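Local coordinates for tRNA nucleotidyl transferase-related protein (Thermotoga maritima, PDB 3H38) that probably adds CCA to the 3' ends of tRNAs as a nucleotidyltransferase that uses CTP, ATP and magnesium, this chain being the C-terminal part of a longer protein, at residues 29-35 with 66-71; 182-186 with 232-237; 221-226 with 279-283. All blocks are in the same frame, centred on the assembly; numbering follows the deposited sequence.

How the contacts relate
Contact 1 comes first along the chain and is complete before either of the others begins. It joins helices 17-32 and 64-72 in the head region that holds the mixed sheet, about 36 Å from the centre of the chain. Contacts 2 and 3 alternate in sequence and lie 12 Å apart between centres. Contact 2 joins helices 177-187 and 230-239, and contact 3 joins helices 214-225 and 279-287. The two touch where Ile224 packs on Ser233 and Met237, and where Arg183 meets Lys223 and Ile224. Contact 1 is about 40 Å from both, centre to centre. Helix 214-225 thus packs on helices 177-187, 230-239 and 279-287, linking the nucleotide-binding part to the later helices.

Contact 1 of 3, residues 29-35 with 66-71; sequences FGDEVNM and EFAEYA
Tyr70 swings its ring across to the 29-35 segment because CG stands anti to the backbone N (chi1 -173°), and Phe67 does likewise. Phe29 instead has CG anti to its carbonyl carbon (chi1 -59°), which sets its ring beside that of Tyr70. The two rings form an offset edge-to-face pair. The edge of Tyr70 points to the face of Phe29, with centroids 5.5 Å apart and planes at 89°. Val33 covers one face of the tyrosine: its CG1 lies 3.7 Å from the centroid of the Tyr70 ring, a CH-pi contact nearly on the ring normal. At the ring's end, Tyr70 OH donates to Glu32 OE2 over 2.6 Å, meeting the carboxylate from above its plane. One face, the edge and the hydroxyl of Tyr70 are therefore engaged. The other carboxylate oxygen, Glu32 OE1, forms a salt bridge with Lys28.

Phe67 packs nearer Met35. Its CE1 comes 3.7 Å from Gly30 N, which lies at the ring edge. Met35 SD lies 5.2 Å from the centroid of the Phe67 ring, an oblique Met-aromatic contact, and also touches Phe67 CB. Met35 CE reaches on to Glu66 CB. Phe29 CD1 also rests 3.9 Å from Ala71 CB. Phe74 meets both Phe29 and Tyr70, and Ile100 of strand 97-102 touches Phe67. The helix 17-32 closes in a Schellman motif, with Asn34 at positive phi and Met35 N bonded to Gly30 O. This end packs against helix 64-72 of the head domain, beside the sheet carrying Asp57 and Asp99. These bind magnesium in another structure of this protein, not here.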
loop_
_atom_site.group_PDB
_atom_site.type_symbol
_atom_site.label_atom_id
_atom_site.label_comp_id
_atom_site.label_asym_id
_atom_site.label_seq_id
_atom_site.Cartn_x
_atom_site.Cartn_y
_atom_site.Cartn_z
ATOM N N PHE A 29 -11.141 34.923 -3.049
ATOM C CA PHE A 29 -12.372 34.439 -3.684
ATOM C C PHE A 29 -13.397 34.072 -2.630
ATOM O O PHE A 29 -14.594 34.237 -2.846
ATOM C CB PHE A 29 -12.140 33.206 -4.558
ATOM C CG PHE A 29 -11.161 33.415 -5.669
ATOM C CD1 PHE A 29 -10.553 32.330 -6.280
ATOM C CD2 PHE A 29 -10.833 34.697 -6.098
ATOM C CE1 PHE A 29 -9.640 32.519 -7.306
ATOM C CE2 PHE A 29 -9.923 34.890 -7.122
ATOM C CZ PHE A 29 -9.323 33.802 -7.723
ATOM N N GLY A 30 -12.929 33.555 -1.495
ATOM C CA GLY A 30 -13.821 33.138 -0.426
ATOM C C GLY A 30 -14.671 34.318 0.005
ATOM O O GLY A 30 -15.894 34.234 0.020
ATOM N N ASP A 31 -14.013 35.424 0.339
ATOM C CA ASP A 31 -14.687 36.650 0.743
ATOM C C ASP A 31 -15.640 37.171 -0.329
ATOM O O ASP A 31 -16.724 37.660 -0.022
ATOM C CB ASP A 31 -13.666 37.741 1.046
ATOM C CG ASP A 31 -12.997 37.551 2.385
ATOM O OD1 ASP A 31 -13.306 36.530 3.042
ATOM O OD2 ASP A 31 -12.177 38.419 2.779
ATOM N N GLU A 32 -15.226 37.073 -1.582
ATOM C CA GLU A 32 -15.981 37.668 -2.672
ATOM C C GLU A 32 -17.244 36.882 -2.972
ATOM O O GLU A 32 -18.129 37.370 -3.668
ATOM C CB GLU A 32 -15.115 37.793 -3.922
ATOM C CG GLU A 32 -14.133 38.959 -3.856
ATOM C CD GLU A 32 -13.063 38.876 -4.929
ATOM O OE1 GLU A 32 -12.233 39.804 -5.006
ATOM O OE2 GLU A 32 -13.040 37.882 -5.690
ATOM N N VAL A 33 -17.320 35.665 -2.441
ATOM C CA VAL A 33 -18.517 34.844 -2.563
ATOM C C VAL A 33 -19.006 34.424 -1.182
ATOM O O VAL A 33 -19.812 33.514 -1.045
ATOM C CB VAL A 33 -18.258 33.606 -3.424
ATOM C CG1 VAL A 33 -17.963 34.024 -4.850
ATOM C CG2 VAL A 33 -17.093 32.785 -2.847
ATOM N N ASN A 34 -18.501 35.096 -0.153
ATOM C CA ASN A 34 -18.975 34.862 1.207
ATOM C C ASN A 34 -18.873 33.425 1.722
ATOM O O ASN A 34 -19.778 32.938 2.394
ATOM C CB ASN A 34 -20.411 35.371 1.359
ATOM C CG ASN A 34 -20.508 36.868 1.185
ATOM O OD1 ASN A 34 -19.962 37.635 1.987
ATOM N ND2 ASN A 34 -21.193 37.298 0.126
ATOM N N MET A 35 -17.760 32.762 1.421
ATOM C CA MET A 35 -17.455 31.443 1.984
ATOM C C MET A 35 -16.144 31.517 2.754
ATOM O O MET A 35 -15.151 32.025 2.237
ATOM C CB MET A 35 -17.308 30.416 0.874
ATOM C CG MET A 35 -18.619 30.069 0.136
ATOM S SD MET A 35 -18.238 28.944 -1.200
ATOM C CE MET A 35 -19.457 29.391 -2.452
ATOM N N GLU A 66 -20.064 26.283 -6.636
ATOM C CA GLU A 66 -20.040 27.709 -6.759
ATOM C C GLU A 66 -18.637 28.211 -6.731
ATOM O O GLU A 66 -18.262 29.029 -7.525
ATOM C CB GLU A 66 -20.687 28.377 -5.578
ATOM C CG GLU A 66 -22.130 28.237 -5.442
ATOM C CD GLU A 66 -22.675 29.278 -4.549
ATOM O OE1 GLU A 66 -23.463 28.955 -3.663
ATOM O OE2 GLU A 66 -22.308 30.438 -4.734
ATOM N N PHE A 67 -17.886 27.770 -5.746
ATOM C CA PHE A 67 -16.548 28.286 -5.471
ATOM C C PHE A 67 -15.580 27.874 -6.573
ATOM O O PHE A 67 -14.841 28.690 -7.098
ATOM C CB PHE A 67 -16.053 27.774 -4.115
ATOM C CG PHE A 67 -14.754 28.348 -3.708
ATOM C CD1 PHE A 67 -14.705 29.475 -2.911
ATOM C CD2 PHE A 67 -13.568 27.780 -4.140
ATOM C CE1 PHE A 67 -13.492 30.035 -2.541
ATOM C CE2 PHE A 67 -12.326 28.335 -3.766
ATOM C CZ PHE A 67 -12.298 29.462 -2.965
ATOM N N ALA A 68 -15.570 26.590 -6.908
ATOM C CA ALA A 68 -14.723 26.124 -7.993
ATOM C C ALA A 68 -15.028 26.906 -9.277
ATOM O O ALA A 68 -14.115 27.337 -9.967
ATOM C CB ALA A 68 -14.895 24.626 -8.197
ATOM N N GLU A 69 -16.296 27.094 -9.591
ATOM C CA GLU A 69 -16.694 27.837 -10.764
ATOM C C GLU A 69 -16.153 29.254 -10.739
ATOM O O GLU A 69 -15.590 29.739 -11.691
ATOM C CB GLU A 69 -18.214 27.851 -10.871
ATOM C CG GLU A 69 -18.801 26.717 -11.691
ATOM C CD GLU A 69 -20.218 26.346 -11.287
ATOM O OE1 GLU A 69 -20.771 26.951 -10.359
ATOM O OE2 GLU A 69 -20.808 25.449 -11.908
ATOM N N TYR A 70 -16.349 29.914 -9.622
ATOM C CA TYR A 70 -15.855 31.264 -9.407
ATOM C C TYR A 70 -14.345 31.326 -9.539
ATOM O O TYR A 70 -13.813 32.191 -10.236
ATOM C CB TYR A 70 -16.246 31.754 -8.018
ATOM C CG TYR A 70 -15.902 33.195 -7.806
ATOM C CD1 TYR A 70 -16.595 34.193 -8.474
ATOM C CD2 TYR A 70 -14.875 33.568 -6.951
ATOM C CE1 TYR A 70 -16.285 35.526 -8.292
ATOM C CE2 TYR A 70 -14.551 34.903 -6.759
ATOM C CZ TYR A 70 -15.262 35.876 -7.434
ATOM O OH TYR A 70 -14.949 37.202 -7.256
ATOM N N ALA A 71 -13.667 30.411 -8.842
ATOM C CA ALA A 71 -12.218 30.264 -8.937
ATOM C C ALA A 71 -11.784 30.068 -10.384
ATOM O O ALA A 71 -10.777 30.629 -10.824
ATOM C CB ALA A 71 -11.743 29.083 -8.088
#

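Contact 2 of 3, residues 182-186 with 232-237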
loop_
_atom_site.group_PDB
_atom_site.type_symbol
_atom_site.label_atom_id
_atom_site.label_comp_id
_atom_site.label_asym_id
_atom_site.label_seq_id
_atom_site.Cartn_x
_atom_site.Cartn_y
_atom_site.Cartn_z
ATOM N N ILE A 182 -1.627 2.589 13.261
ATOM C CA ILE A 182 -0.327 1.958 13.155
ATOM C C ILE A 182 0.455 2.598 12.014
ATOM O O ILE A 182 1.632 2.956 12.188
ATOM C CB ILE A 182 -0.474 0.434 12.953
ATOM C CG1 ILE A 182 -0.986 -0.215 14.242
ATOM C CG2 ILE A 182 0.831 -0.194 12.493
ATOM C CD1 ILE A 182 -1.974 -1.312 13.980
ATOM N N ARG A 183 -0.182 2.780 10.878
ATOM C CA ARG A 183 0.482 3.353 9.753
ATOM C C ARG A 183 1.119 4.689 9.978
ATOM O O ARG A 183 2.218 4.880 9.585
ATOM C CB ARG A 183 -0.392 3.404 8.528
ATOM C CG ARG A 183 0.117 4.325 7.506
ATOM C CD ARG A 183 -0.359 4.006 6.161
ATOM N NE ARG A 183 -1.791 4.139 6.101
ATOM C CZ ARG A 183 -2.425 5.201 5.657
ATOM N NH1 ARG A 183 -3.729 5.251 5.664
ATOM N NH2 ARG A 183 -1.746 6.208 5.206
ATOM N N PHE A 184 0.413 5.625 10.588
ATOM C CA PHE A 184 0.993 6.942 10.875
ATOM C C PHE A 184 1.932 6.839 12.079
ATOM O O PHE A 184 2.837 7.641 12.235
ATOM C CB PHE A 184 -0.093 7.998 11.132
ATOM C CG PHE A 184 -0.943 8.339 9.914
ATOM C CD1 PHE A 184 -2.309 8.109 9.918
ATOM C CD2 PHE A 184 -0.392 8.933 8.797
ATOM C CE1 PHE A 184 -3.098 8.442 8.816
ATOM C CE2 PHE A 184 -1.178 9.265 7.700
ATOM C CZ PHE A 184 -2.533 9.020 7.714
ATOM N N GLU A 185 1.702 5.860 12.943
ATOM C CA GLU A 185 2.648 5.585 14.025
ATOM C C GLU A 185 4.039 5.248 13.483
ATOM O O GLU A 185 5.032 5.790 13.947
ATOM C CB GLU A 185 2.162 4.440 14.908
ATOM C CG GLU A 185 2.390 4.680 16.386
ATOM C CD GLU A 185 2.305 3.405 17.200
ATOM O OE1 GLU A 185 2.213 2.307 16.593
ATOM O OE2 GLU A 185 2.344 3.498 18.449
ATOM N N GLN A 186 4.121 4.357 12.503
ATOM C CA GLN A 186 5.432 4.051 11.945
ATOM C C GLN A 186 5.901 5.120 10.954
ATOM O O GLN A 186 7.099 5.298 10.771
ATOM C CB GLN A 186 5.516 2.641 11.288
ATOM C CG GLN A 186 4.823 1.489 12.019
ATOM C CD GLN A 186 5.191 1.411 13.488
ATOM O OE1 GLN A 186 6.337 1.613 13.854
ATOM N NE2 GLN A 186 4.208 1.119 14.341
ATOM N N LYS A 232 7.638 -3.119 10.364
ATOM C CA LYS A 232 7.380 -2.514 11.634
ATOM C C LYS A 232 5.927 -2.476 11.963
ATOM O O LYS A 232 5.543 -2.717 13.064
ATOM C CB LYS A 232 7.795 -1.071 11.532
ATOM C CG LYS A 232 9.071 -0.779 12.110
ATOM C CD LYS A 232 8.934 -0.771 13.588
ATOM C CE LYS A 232 8.737 0.591 14.071
ATOM N NZ LYS A 232 9.021 0.579 15.496
ATOM N N SER A 233 5.153 -2.125 10.959
ATOM C CA SER A 233 3.693 -1.993 11.014
ATOM C C SER A 233 3.061 -3.361 11.239
ATOM O O SER A 233 2.234 -3.566 12.139
ATOM C CB SER A 233 3.172 -1.447 9.688
ATOM O OG SER A 233 3.507 -0.089 9.507
ATOM N N ILE A 234 3.479 -4.299 10.403
ATOM C CA ILE A 234 3.089 -5.683 10.525
ATOM C C ILE A 234 3.363 -6.221 11.932
ATOM O O ILE A 234 2.509 -6.874 12.537
ATOM C CB ILE A 234 3.812 -6.512 9.483
ATOM C CG1 ILE A 234 3.308 -6.121 8.084
ATOM C CG2 ILE A 234 3.624 -7.993 9.769
ATOM C CD1 ILE A 234 3.949 -6.957 6.961
ATOM N N ARG A 235 4.520 -5.901 12.488
ATOM C CA ARG A 235 4.833 -6.440 13.813
ATOM C C ARG A 235 3.979 -5.730 14.812
ATOM O O ARG A 235 3.625 -6.271 15.853
ATOM C CB ARG A 235 6.319 -6.311 14.134
ATOM C CG ARG A 235 7.173 -7.063 13.115
ATOM C CD ARG A 235 8.640 -6.787 13.318
ATOM N NE ARG A 235 9.475 -7.933 12.968
ATOM C CZ ARG A 235 10.729 -7.829 12.532
ATOM N NH1 ARG A 235 11.461 -8.926 12.219
ATOM N NH2 ARG A 235 11.241 -6.611 12.386
ATOM N N ARG A 236 3.603 -4.509 14.465
ATOM C CA ARG A 236 2.765 -3.721 15.351
ATOM C C ARG A 236 1.348 -4.300 15.364
ATOM O O ARG A 236 0.737 -4.431 16.420
ATOM C CB ARG A 236 2.796 -2.244 14.933
ATOM C CG ARG A 236 2.144 -1.309 15.924
ATOM C CD ARG A 236 2.682 -1.453 17.347
ATOM N NE ARG A 236 2.550 -0.181 18.042
ATOM C CZ ARG A 236 2.442 -0.022 19.356
ATOM N NH1 ARG A 236 2.327 1.197 19.857
ATOM N NH2 ARG A 236 2.439 -1.061 20.168
ATOM N N MET A 237 0.840 -4.671 14.190
ATOM C CA MET A 237 -0.468 -5.330 14.072
ATOM C C MET A 237 -0.477 -6.585 14.925
ATOM O O MET A 237 -1.413 -6.851 15.656
ATOM C CB MET A 237 -0.736 -5.723 12.614
ATOM C CG MET A 237 -1.050 -4.512 11.702
ATOM S SD MET A 237 -1.195 -4.865 9.908
ATOM C CE MET A 237 0.337 -4.154 9.310
#
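Glu185 and Arg236 meet with carboxylate and guanidinium nearly coplanar, their planes 10° apart. Arg236 uses NE and NH1 together, one to each carboxylate oxygen. Its NE donates to Glu185 OE1 over 2.9 Å and its NH1 to Glu185 OE2 over 2.7 Å, both nearly straight and both to syn lone pairs. Arg236 CG is anti to the backbone N (chi1 -170°), and a bend at chi2 turns the guanidinium toward the acid. Glu185 OE2 also accepts from Ile192 N, which helps fix the carboxylate. An alanine at Arg236 would remove both donors and is likely to leave the Glu185 carboxylate without its charged mate.

The short segments 182-186 and 232-237 lean toward antiparallel, at 134°, with axes 9.4 Å apart at closest approach. They join helix 177-187, which carries nucleotide-binding arginines, to a helix of the probable RNA-binding region of this polymerase family. Arg183, whose CB points away from segment 232-237, pairs with Glu220.

Beside the salt bridge, Ile182 CG1 lies 3.7 Å from Arg236 CG, and the CD1 beyond it reaches Met237 CG. The other branch, Ile182 CG2, meets Ser233 O at 3.7 Å. The Gln186 amide stands nearly perpendicular to the guanidinium plane, with NE2 3.6 Å from Arg236 CG. Ser233 OG is buried by the contact and has no polar partner in the model.

Contact 3 of 3, residues 221-226 with 279-283; sequences LEKILE and RFYAV
Leu225 and Phe280 make the closest approach, with Leu225 CD1 only 3.3 Å from Phe280 CA. The same methyl lies near the plane of the phenylalanine ring, at its edge, and is 3.9 Å from Val283 CG2. One leucine branch is thus set into the first turn of helix 279-287. Phe280 has CG anti to the backbone N (chi1 177°), which directs the ring along helix 214-225 toward Leu221, where CE1 comes 4.3 Å from Leu221 CB. The aliphatic part of Glu222 packs here as well, its CG 3.7 Å from Phe280 CB. Arg279 also meets Leu225, its CB 4.0 Å from Leu225 CB.

Beyond this first shell, Glu222 has a polar partner and its neighbours pack further. Glu222 OE2 forms a salt bridge with Arg218, one turn back on its own helix, and this holds the carboxylate while the methylene meets Phe280. Arg218 also touches the Phe280 side chain. Val283 leans on Met260 and Phe264 of helix 254-274, and Leu221 on Leu179 of helix 177-187. The two short helical segments cross at 95°, with axes 9.6 Å apart. The contact therefore joins helix 214-225, which packs on helix 177-187, to helix 279-287.

At the exposed border of the contact, Glu226 OE2 lies over one face of the Arg279 guanidinium, 4.0 Å from Arg279 NE. No N-H points at this oxygen, so any attraction is probably a diffuse one between charges. Cohesion between the segments rests mainly on apolar contact round Leu225 and Phe280.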
loop_
_atom_site.group_PDB
_atom_site.type_symbol
_atom_site.label_atom_id
_atom_site.label_comp_id
_atom_site.label_asym_id
_atom_site.label_seq_id
_atom_site.Cartn_x
_atom_site.Cartn_y
_atom_site.Cartn_z
ATOM N N LEU A 221 -4.805 -1.698 4.099
ATOM C CA LEU A 221 -3.699 -2.638 4.098
ATOM C C LEU A 221 -2.701 -2.327 3.003
ATOM O O LEU A 221 -1.508 -2.275 3.268
ATOM C CB LEU A 221 -4.203 -4.072 3.967
ATOM C CG LEU A 221 -3.943 -5.040 5.129
ATOM C CD1 LEU A 221 -3.467 -4.345 6.393
ATOM C CD2 LEU A 221 -5.184 -5.898 5.411
ATOM N N GLU A 222 -3.167 -2.131 1.772
ATOM C CA GLU A 222 -2.224 -1.822 0.700
ATOM C C GLU A 222 -1.461 -0.560 1.084
ATOM O O GLU A 222 -0.255 -0.428 0.854
ATOM C CB GLU A 222 -2.942 -1.673 -0.646
ATOM C CG GLU A 222 -3.388 -3.003 -1.245
ATOM C CD GLU A 222 -4.734 -2.940 -1.950
ATOM O OE1 GLU A 222 -5.546 -2.027 -1.646
ATOM O OE2 GLU A 222 -4.992 -3.826 -2.803
ATOM N N LYS A 223 -2.157 0.373 1.683
ATOM C CA LYS A 223 -1.580 1.632 2.064
ATOM C C LYS A 223 -0.489 1.482 3.089
ATOM O O LYS A 223 0.563 2.031 2.934
ATOM C CB LYS A 223 -2.665 2.520 2.620
ATOM C CG LYS A 223 -2.849 3.818 1.971
ATOM C CD LYS A 223 -4.282 4.134 2.136
ATOM C CE LYS A 223 -4.654 5.480 1.658
ATOM N NZ LYS A 223 -6.022 5.786 2.152
ATOM N N ILE A 224 -0.727 0.695 4.111
ATOM C CA ILE A 224 0.367 0.259 4.985
ATOM C C ILE A 224 1.554 -0.319 4.191
ATOM O O ILE A 224 2.710 0.025 4.445
ATOM C CB ILE A 224 -0.079 -0.801 5.993
ATOM C CG1 ILE A 224 -0.630 -0.129 7.249
ATOM C CG2 ILE A 224 1.104 -1.685 6.371
ATOM C CD1 ILE A 224 -1.397 -1.078 8.129
ATOM N N LEU A 225 1.269 -1.178 3.215
ATOM C CA LEU A 225 2.345 -1.846 2.486
ATOM C C LEU A 225 3.200 -0.865 1.713
ATOM O O LEU A 225 4.389 -1.090 1.532
ATOM C CB LEU A 225 1.792 -2.943 1.567
ATOM C CG LEU A 225 1.058 -3.964 2.442
ATOM C CD1 LEU A 225 0.637 -5.241 1.716
ATOM C CD2 LEU A 225 1.919 -4.270 3.657
ATOM N N GLU A 226 2.614 0.227 1.299
ATOM C CA GLU A 226 3.351 1.205 0.558
ATOM C C GLU A 226 4.022 2.217 1.452
ATOM O O GLU A 226 4.642 3.106 0.972
ATOM C CB GLU A 226 2.456 1.924 -0.460
ATOM C CG GLU A 226 1.912 1.098 -1.595
ATOM C CD GLU A 226 2.775 -0.074 -1.968
ATOM O OE1 GLU A 226 2.290 -1.206 -1.911
ATOM O OE2 GLU A 226 3.927 0.138 -2.348
ATOM N N ARG A 279 2.748 -5.880 -3.395
ATOM C CA ARG A 279 3.137 -6.192 -2.030
ATOM C C ARG A 279 2.019 -6.807 -1.214
ATOM O O ARG A 279 2.286 -7.623 -0.321
ATOM C CB ARG A 279 3.681 -4.955 -1.334
ATOM C CG ARG A 279 4.786 -4.336 -2.127
ATOM C CD ARG A 279 5.688 -3.503 -1.279
ATOM N NE ARG A 279 6.632 -2.806 -2.136
ATOM C CZ ARG A 279 7.442 -1.844 -1.719
ATOM N NH1 ARG A 279 8.261 -1.256 -2.586
ATOM N NH2 ARG A 279 7.426 -1.469 -0.441
ATOM N N PHE A 280 0.779 -6.418 -1.521
ATOM C CA PHE A 280 -0.377 -6.978 -0.840
ATOM C C PHE A 280 -0.405 -8.518 -1.011
ATOM O O PHE A 280 -0.575 -9.259 -0.048
ATOM C CB PHE A 280 -1.676 -6.320 -1.342
ATOM C CG PHE A 280 -2.931 -6.894 -0.726
ATOM C CD1 PHE A 280 -3.147 -6.821 0.643
ATOM C CD2 PHE A 280 -3.896 -7.495 -1.520
ATOM C CE1 PHE A 280 -4.300 -7.359 1.218
ATOM C CE2 PHE A 280 -5.052 -8.031 -0.956
ATOM C CZ PHE A 280 -5.246 -7.967 0.429
ATOM N N TYR A 281 -0.234 -8.980 -2.242
ATOM C CA TYR A 281 -0.226 -10.403 -2.534
ATOM C C TYR A 281 1.049 -11.109 -2.066
ATOM O O TYR A 281 0.997 -12.256 -1.612
ATOM C CB TYR A 281 -0.398 -10.621 -4.024
ATOM C CG TYR A 281 -1.823 -10.584 -4.436
ATOM C CD1 TYR A 281 -2.416 -11.698 -4.987
ATOM C CD2 TYR A 281 -2.599 -9.447 -4.237
ATOM C CE1 TYR A 281 -3.724 -11.691 -5.348
ATOM C CE2 TYR A 281 -3.934 -9.432 -4.601
ATOM C CZ TYR A 281 -4.475 -10.563 -5.159
ATOM O OH TYR A 281 -5.769 -10.615 -5.542
ATOM N N ALA A 282 2.185 -10.432 -2.194
ATOM C CA ALA A 282 3.427 -10.988 -1.689
ATOM C C ALA A 282 3.220 -11.345 -0.224
ATOM O O ALA A 282 3.518 -12.469 0.200
ATOM C CB ALA A 282 4.547 -9.989 -1.831
ATOM N N VAL A 283 2.690 -10.397 0.546
ATOM C CA VAL A 283 2.461 -10.625 1.977
ATOM C C VAL A 283 1.415 -11.703 2.233
ATOM O O VAL A 283 1.467 -12.400 3.243
ATOM C CB VAL A 283 2.042 -9.331 2.720
ATOM C CG1 VAL A 283 1.954 -9.581 4.214
ATOM C CG2 VAL A 283 3.048 -8.249 2.475
#